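Local coordinates for putative heme binding protein (Tannerella forsythia, PDB 6EU8) that probably binds heme as a member of the HmuY-like family, with heme-binding properties that differ from those of its Porphyromonas gingivalis relative, at residues E36-F41 with A63-K68; I71-F76 with G185-N190. All coordinates share one frame; numbering follows the deposited sequence.

Contact 1: E36-F41 with A63-K68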
loop_
_atom_site.group_PDB
_atom_site.type_symbol
_atom_site.label_atom_id
_atom_site.label_comp_id
_atom_site.label_asym_id
_atom_site.label_seq_id
_atom_site.Cartn_x
_atom_site.Cartn_y
_atom_site.Cartn_z
ATOM N N GLU A 36 -7.900 4.339 8.870
ATOM C CA GLU A 36 -9.050 5.032 8.249
ATOM C C GLU A 36 -9.147 4.613 6.789
ATOM O O GLU A 36 -8.122 4.567 6.095
ATOM C CB GLU A 36 -8.886 6.559 8.298
ATOM C CG GLU A 36 -9.718 7.283 9.346
ATOM C CD GLU A 36 -9.429 8.782 9.382
ATOM O OE1 GLU A 36 -9.541 9.485 8.349
ATOM O OE2 GLU A 36 -9.062 9.281 10.461
ATOM N N THR A 37 -10.364 4.310 6.340
ATOM C CA THR A 37 -10.602 3.896 4.970
ATOM C C THR A 37 -11.397 4.996 4.233
ATOM O O THR A 37 -12.453 5.433 4.720
ATOM C CB THR A 37 -11.317 2.532 4.903
ATOM O OG1 THR A 37 -10.518 1.529 5.565
ATOM C CG2 THR A 37 -11.586 2.092 3.474
ATOM N N HIS A 38 -10.911 5.447 3.068
ATOM C CA HIS A 38 -11.612 6.465 2.263
ATOM C C HIS A 38 -11.540 6.124 0.780
ATOM O O HIS A 38 -10.540 5.570 0.310
ATOM C CB HIS A 38 -10.975 7.839 2.400
ATOM C CG HIS A 38 -10.992 8.388 3.794
ATOM N ND1 HIS A 38 -12.059 9.107 4.290
ATOM C CD2 HIS A 38 -10.091 8.302 4.795
ATOM C CE1 HIS A 38 -11.798 9.466 5.536
ATOM N NE2 HIS A 38 -10.614 8.983 5.873
ATOM N N ARG A 39 -12.593 6.458 0.046
ATOM C CA ARG A 39 -12.624 6.347 -1.410
ATOM C C ARG A 39 -11.505 7.196 -2.035
ATOM O O ARG A 39 -11.262 8.328 -1.601
ATOM C CB ARG A 39 -13.999 6.816 -1.939
ATOM C CG ARG A 39 -14.201 6.744 -3.448
ATOM C CD ARG A 39 -15.594 7.270 -3.830
ATOM N NE ARG A 39 -15.885 7.302 -5.263
ATOM C CZ ARG A 39 -15.414 8.194 -6.126
ATOM N NH1 ARG A 39 -14.598 9.136 -5.703
ATOM N NH2 ARG A 39 -15.745 8.130 -7.414
ATOM N N ASP A 40 -10.800 6.630 -3.011
ATOM C CA ASP A 40 -9.752 7.348 -3.773
ATOM C C ASP A 40 -10.229 8.740 -4.192
ATOM O O ASP A 40 -11.369 8.875 -4.655
ATOM C CB ASP A 40 -9.297 6.477 -4.965
ATOM C CG ASP A 40 -8.267 7.157 -5.847
ATOM O OD1 ASP A 40 -8.672 8.007 -6.664
ATOM O OD2 ASP A 40 -7.049 6.829 -5.719
ATOM N N PHE A 41 -9.357 9.757 -4.020
ATOM C CA PHE A 41 -9.693 11.193 -4.207
ATOM C C PHE A 41 -9.434 11.785 -5.601
ATOM O O PHE A 41 -9.678 12.984 -5.826
ATOM C CB PHE A 41 -8.946 12.074 -3.134
ATOM C CG PHE A 41 -9.192 11.651 -1.693
ATOM C CD1 PHE A 41 -10.467 11.683 -1.150
ATOM C CD2 PHE A 41 -8.159 11.221 -0.878
ATOM C CE1 PHE A 41 -10.703 11.313 0.173
ATOM C CE2 PHE A 41 -8.393 10.808 0.443
ATOM C CZ PHE A 41 -9.680 10.848 0.954
ATOM N N ALA A 63 -7.431 16.058 3.015
ATOM C CA ALA A 63 -7.869 16.759 4.233
ATOM C C ALA A 63 -8.980 16.037 5.009
ATOM O O ALA A 63 -9.141 16.267 6.208
ATOM C CB ALA A 63 -8.289 18.190 3.903
ATOM N N ASP A 64 -9.731 15.156 4.344
ATOM C CA ASP A 64 -10.712 14.288 5.013
ATOM C C ASP A 64 -10.115 13.208 5.915
ATOM O O ASP A 64 -10.860 12.551 6.645
ATOM C CB ASP A 64 -11.623 13.605 3.987
ATOM C CG ASP A 64 -12.377 14.592 3.109
ATOM O OD1 ASP A 64 -12.518 15.754 3.506
ATOM O OD2 ASP A 64 -12.847 14.203 2.023
ATOM N N ILE A 65 -8.801 12.989 5.836
ATOM C CA ILE A 65 -8.128 12.003 6.679
ATOM C C ILE A 65 -7.802 12.675 8.012
ATOM O O ILE A 65 -7.033 13.633 8.052
ATOM C CB ILE A 65 -6.811 11.463 6.057
ATOM C CG1 ILE A 65 -7.030 10.918 4.635
ATOM C CG2 ILE A 65 -6.227 10.377 6.963
ATOM C CD1 ILE A 65 -5.746 10.765 3.845
ATOM N N LYS A 66 -8.373 12.168 9.096
ATOM C CA LYS A 66 -8.185 12.805 10.420
ATOM C C LYS A 66 -6.908 12.369 11.153
ATOM O O LYS A 66 -6.259 13.195 11.815
ATOM C CB LYS A 66 -9.429 12.587 11.289
ATOM C CG LYS A 66 -10.746 12.944 10.602
ATOM C CD LYS A 66 -10.675 14.280 9.862
ATOM C CE LYS A 66 -12.041 14.770 9.404
ATOM N NZ LYS A 66 -11.921 15.997 8.565
ATOM N N ILE A 67 -6.537 11.094 11.033
ATOM C CA ILE A 67 -5.330 10.573 11.698
ATOM C C ILE A 67 -4.047 10.982 10.992
ATOM O O ILE A 67 -4.063 11.225 9.779
ATOM C CB ILE A 67 -5.364 9.023 11.880
ATOM C CG1 ILE A 67 -5.445 8.252 10.539
ATOM C CG2 ILE A 67 -6.531 8.604 12.766
ATOM C CD1 ILE A 67 -5.264 6.755 10.703
ATOM N N LYS A 68 -2.934 11.043 11.738
ATOM C CA LYS A 68 -1.599 10.960 11.147
ATOM C C LYS A 68 -1.432 9.535 10.609
ATOM O O LYS A 68 -2.029 8.616 11.147
ATOM C CB LYS A 68 -0.488 11.227 12.178
ATOM C CG LYS A 68 -0.283 12.697 12.532
ATOM C CD LYS A 68 0.908 12.844 13.474
ATOM C CE LYS A 68 1.293 14.297 13.714
ATOM N NZ LYS A 68 0.465 14.893 14.797
#

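Contact 2: I71-F76 with G185-N190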
loop_
_atom_site.group_PDB
_atom_site.type_symbol
_atom_site.label_atom_id
_atom_site.label_comp_id
_atom_site.label_asym_id
_atom_site.label_seq_id
_atom_site.Cartn_x
_atom_site.Cartn_y
_atom_site.Cartn_z
ATOM N N ILE A 71 1.756 4.528 6.134
ATOM C CA ILE A 71 1.578 3.774 4.874
ATOM C C ILE A 71 0.088 3.666 4.545
ATOM O O ILE A 71 -0.762 3.835 5.406
ATOM C CB ILE A 71 2.232 2.357 4.898
ATOM C CG1 ILE A 71 1.566 1.423 5.896
ATOM C CG2 ILE A 71 3.748 2.446 5.158
ATOM C CD1 ILE A 71 2.000 -0.026 5.726
ATOM N N ALA A 72 -0.233 3.439 3.261
ATOM C CA ALA A 72 -1.612 3.212 2.797
ATOM C C ALA A 72 -1.649 2.102 1.761
ATOM O O ALA A 72 -0.698 1.927 0.995
ATOM C CB ALA A 72 -2.217 4.476 2.242
ATOM N N ILE A 73 -2.760 1.360 1.775
ATOM C CA ILE A 73 -2.900 0.120 1.021
ATOM C C ILE A 73 -4.200 0.181 0.179
ATOM O O ILE A 73 -5.279 0.516 0.686
ATOM C CB ILE A 73 -2.903 -1.111 1.974
ATOM C CG1 ILE A 73 -1.637 -1.117 2.872
ATOM C CG2 ILE A 73 -3.014 -2.427 1.174
ATOM C CD1 ILE A 73 -1.603 -2.282 3.846
ATOM N N HIS A 74 -4.068 -0.154 -1.123
ATOM C CA HIS A 74 -5.183 -0.298 -2.066
ATOM C C HIS A 74 -4.938 -1.608 -2.797
ATOM O O HIS A 74 -3.983 -1.707 -3.522
ATOM C CB HIS A 74 -5.212 0.853 -3.074
ATOM C CG HIS A 74 -5.984 0.554 -4.345
ATOM N ND1 HIS A 74 -5.413 -0.049 -5.446
ATOM C CD2 HIS A 74 -7.273 0.811 -4.686
ATOM C CE1 HIS A 74 -6.316 -0.174 -6.397
ATOM N NE2 HIS A 74 -7.448 0.343 -5.961
ATOM N N ARG A 75 -5.819 -2.617 -2.625
ATOM C CA ARG A 75 -5.519 -3.948 -3.155
ATOM C C ARG A 75 -4.084 -4.353 -2.760
ATOM O O ARG A 75 -3.838 -4.384 -1.557
ATOM C CB ARG A 75 -5.779 -3.995 -4.659
ATOM C CG ARG A 75 -7.228 -3.730 -5.083
ATOM C CD ARG A 75 -8.229 -4.882 -4.815
ATOM N NE ARG A 75 -7.751 -6.159 -5.340
ATOM C CZ ARG A 75 -8.407 -7.331 -5.236
ATOM N NH1 ARG A 75 -9.558 -7.403 -4.605
ATOM N NH2 ARG A 75 -7.864 -8.433 -5.730
ATOM N N PHE A 76 -3.175 -4.663 -3.694
ATOM C CA PHE A 76 -1.778 -4.998 -3.320
ATOM C C PHE A 76 -0.818 -3.829 -3.546
ATOM O O PHE A 76 0.415 -3.982 -3.400
ATOM C CB PHE A 76 -1.295 -6.281 -4.019
ATOM C CG PHE A 76 -2.061 -7.546 -3.654
ATOM C CD1 PHE A 76 -2.722 -7.707 -2.431
ATOM C CD2 PHE A 76 -2.113 -8.588 -4.579
ATOM C CE1 PHE A 76 -3.389 -8.881 -2.122
ATOM C CE2 PHE A 76 -2.805 -9.774 -4.263
ATOM C CZ PHE A 76 -3.422 -9.908 -3.063
ATOM N N GLY A 185 -6.668 -9.756 -1.020
ATOM C CA GLY A 185 -6.804 -8.349 -0.585
ATOM C C GLY A 185 -6.855 -8.112 0.916
ATOM O O GLY A 185 -6.976 -6.964 1.362
ATOM N N HIS A 186 -6.759 -9.192 1.702
ATOM C CA HIS A 186 -6.626 -9.109 3.152
ATOM C C HIS A 186 -5.137 -9.182 3.418
ATOM O O HIS A 186 -4.512 -10.259 3.341
ATOM C CB HIS A 186 -7.416 -10.212 3.858
ATOM C CG HIS A 186 -8.892 -10.144 3.630
ATOM N ND1 HIS A 186 -9.738 -9.374 4.408
ATOM C CD2 HIS A 186 -9.684 -10.779 2.733
ATOM C CE1 HIS A 186 -10.979 -9.521 3.975
ATOM N NE2 HIS A 186 -10.969 -10.344 2.946
ATOM N N VAL A 187 -4.537 -8.007 3.673
ATOM C CA VAL A 187 -3.093 -7.856 3.742
ATOM C C VAL A 187 -2.637 -7.842 5.190
ATOM O O VAL A 187 -3.058 -6.955 5.946
ATOM C CB VAL A 187 -2.665 -6.556 3.017
ATOM C CG1 VAL A 187 -1.165 -6.328 3.125
ATOM C CG2 VAL A 187 -3.109 -6.590 1.557
ATOM N N SER A 188 -1.800 -8.813 5.574
ATOM C CA SER A 188 -1.240 -8.909 6.963
ATOM C C SER A 188 0.265 -8.696 6.977
ATOM O O SER A 188 0.960 -9.144 6.062
ATOM C CB SER A 188 -1.591 -10.262 7.609
ATOM O OG SER A 188 -2.979 -10.437 7.754
ATOM N N PHE A 189 0.779 -7.984 8.008
ATOM C CA PHE A 189 2.206 -7.789 8.172
ATOM C C PHE A 189 2.563 -7.639 9.641
ATOM O O PHE A 189 1.728 -7.203 10.440
ATOM C CB PHE A 189 2.693 -6.535 7.389
ATOM C CG PHE A 189 1.858 -5.298 7.625
ATOM C CD1 PHE A 189 0.703 -5.067 6.909
ATOM C CD2 PHE A 189 2.233 -4.357 8.594
ATOM C CE1 PHE A 189 -0.087 -3.932 7.153
ATOM C CE2 PHE A 189 1.465 -3.220 8.828
ATOM C CZ PHE A 189 0.311 -3.000 8.107
ATOM N N ASN A 190 3.795 -8.013 9.955
ATOM C CA ASN A 190 4.413 -7.732 11.251
ATOM C C ASN A 190 5.319 -6.528 11.057
ATOM O O ASN A 190 5.878 -6.334 9.978
ATOM C CB ASN A 190 5.231 -8.952 11.709
ATOM C CG ASN A 190 4.376 -10.194 11.919
ATOM O OD1 ASN A 190 3.176 -10.112 12.160
ATOM N ND2 ASN A 190 5.019 -11.362 11.833
#

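Contact 1: E36-F41 with A63-K68
Glu-36 and Ile-65 bring the two backbones nearest, their CA atoms 7.2 Å apart; segment 36-41, the end of a strand and the loop after it, runs roughly opposite to the loop 63-68, 147° apart, too far off for main-chain pairing. A side chain bridges the gap. Glu-36 is long enough to carry its carboxylate across, its chain extended beyond CG, and there it receives the amides of two successive loop residues. Lys-66 N donates to the syn lone pair of Glu-36 OE1, 3.0 Å away. The N of Ile-67 lies 3.2 Å from OE2 of Glu-36 and comes from above the carboxylate plane, a more bent bond (143° at the hydrogen).

OE1 has a second donor. His-38, two residues on and so on the same side of the strand, places its NE2 2.7 Å from Glu-36 OE1, almost straight at 172°, meeting the anti lone pair within the imidazole plane. The two grips on OE1 should fix the rotation of the carboxylate and probably stabilise its negative charge. The same imidazole lies against the loop, with CE1 3.4 Å from Asp-64 O and CD2 4.0 Å from Ile-65 CG1.

Apolar groups frame the polar centre. Ile-67 lays its CG2 3.5 Å from Glu-36 OE2, while Ile-65 CD1 approaches Phe-41 CE2 at 4.3 Å. Tyr-27 of the neighbouring strand touches His-38, Phe-41 and Ile-65, joining this patch to the sheet. Asp-64, ending the short 3-10 segment, suits its place because OD2 accepts the N-H of Ser-61, whose OG bonds to Ala-63 N.

The arrangement is a His-carboxylate pair whose glutamate also binds consecutive loop amides, fastening a surface loop to an outermost strand of a four-stranded antiparallel sheet.

Contact 2: I71-F76 with G185-N190
Arg-75, whose backbone O rests 3.9 Å from Val-187 CG2, donates a hydrogen bond from NH1 to Thr-20 O, beyond the pair of segments. Arginine suits the place because its long chain carries N-H groups to that carbonyl; NH2 also meets a malonate ion, probably from the crystallisation liquor, which may mark a pocket.

Arg-75 and Phe-76 join strand 71-74 to strand 77-80, and their backbone angles are those of a type II' turn. Phe-76 reaches the other strand from this turn: its CE1 lies 3.6 Å from Gly-185 N, and Val-187 CG2 sits at the ring edge, near its plane. Trp-143 meets this phenyl edge-to-face. Glycine fits position 185 because the backbone there takes a positive phi, 108°, at which a residue with a side chain would be strained.

Further along, the contact is made by branched and aromatic groups that fill the space between two sheets. Ile-73 and Val-187 meet tip to tip, CD1 to CG1 at 4.1 Å. The same CD1 of Ile-73 lies 4.0 Å from CE1 of Phe-189 as the two side chains slide past each other. CG of Phe-189 lies between backbone N and carbonyl carbon, chi1 49°, a setting that directs the ring to the isoleucines, with CZ 4.2 Å from Ile-71 CD1. Ile-17 of strand 11-18 touches both Ile-73 and Phe-189, extending the apolar layer.

Here the axes of strands 71-74 and 185-190 approach to 9.2 Å at 151°, and the touching side chains hold these segments together by apolar burial. The backbone O of Arg-75 is buried in the contact without a polar partner, while the bonds of its guanidinium, to Thr-20 and the malonate, lie outside the pair.

How the contacts relate
After strands 11-18 and 24-28 the chain forms strand 35-39, runs through the hairpin of strands 44-48 and 51-56, and returns to place loop 63-68 beside strand 35-39: contact 1 closes this short loop. Almost at once it enters strand 71-74, the first half of contact 2, whose partner comes only after more than a hundred residues, in strand 184-194. The two closures therefore follow in series, neither enclosing nor crossing the other, with centres about 16 Å apart. Strands 35-39 and 71-74 flank strand 24-28 in one sheet. Contact 1 ties a surface loop to that sheet's margin, whereas contact 2 packs the sheet onto the larger one in the interior.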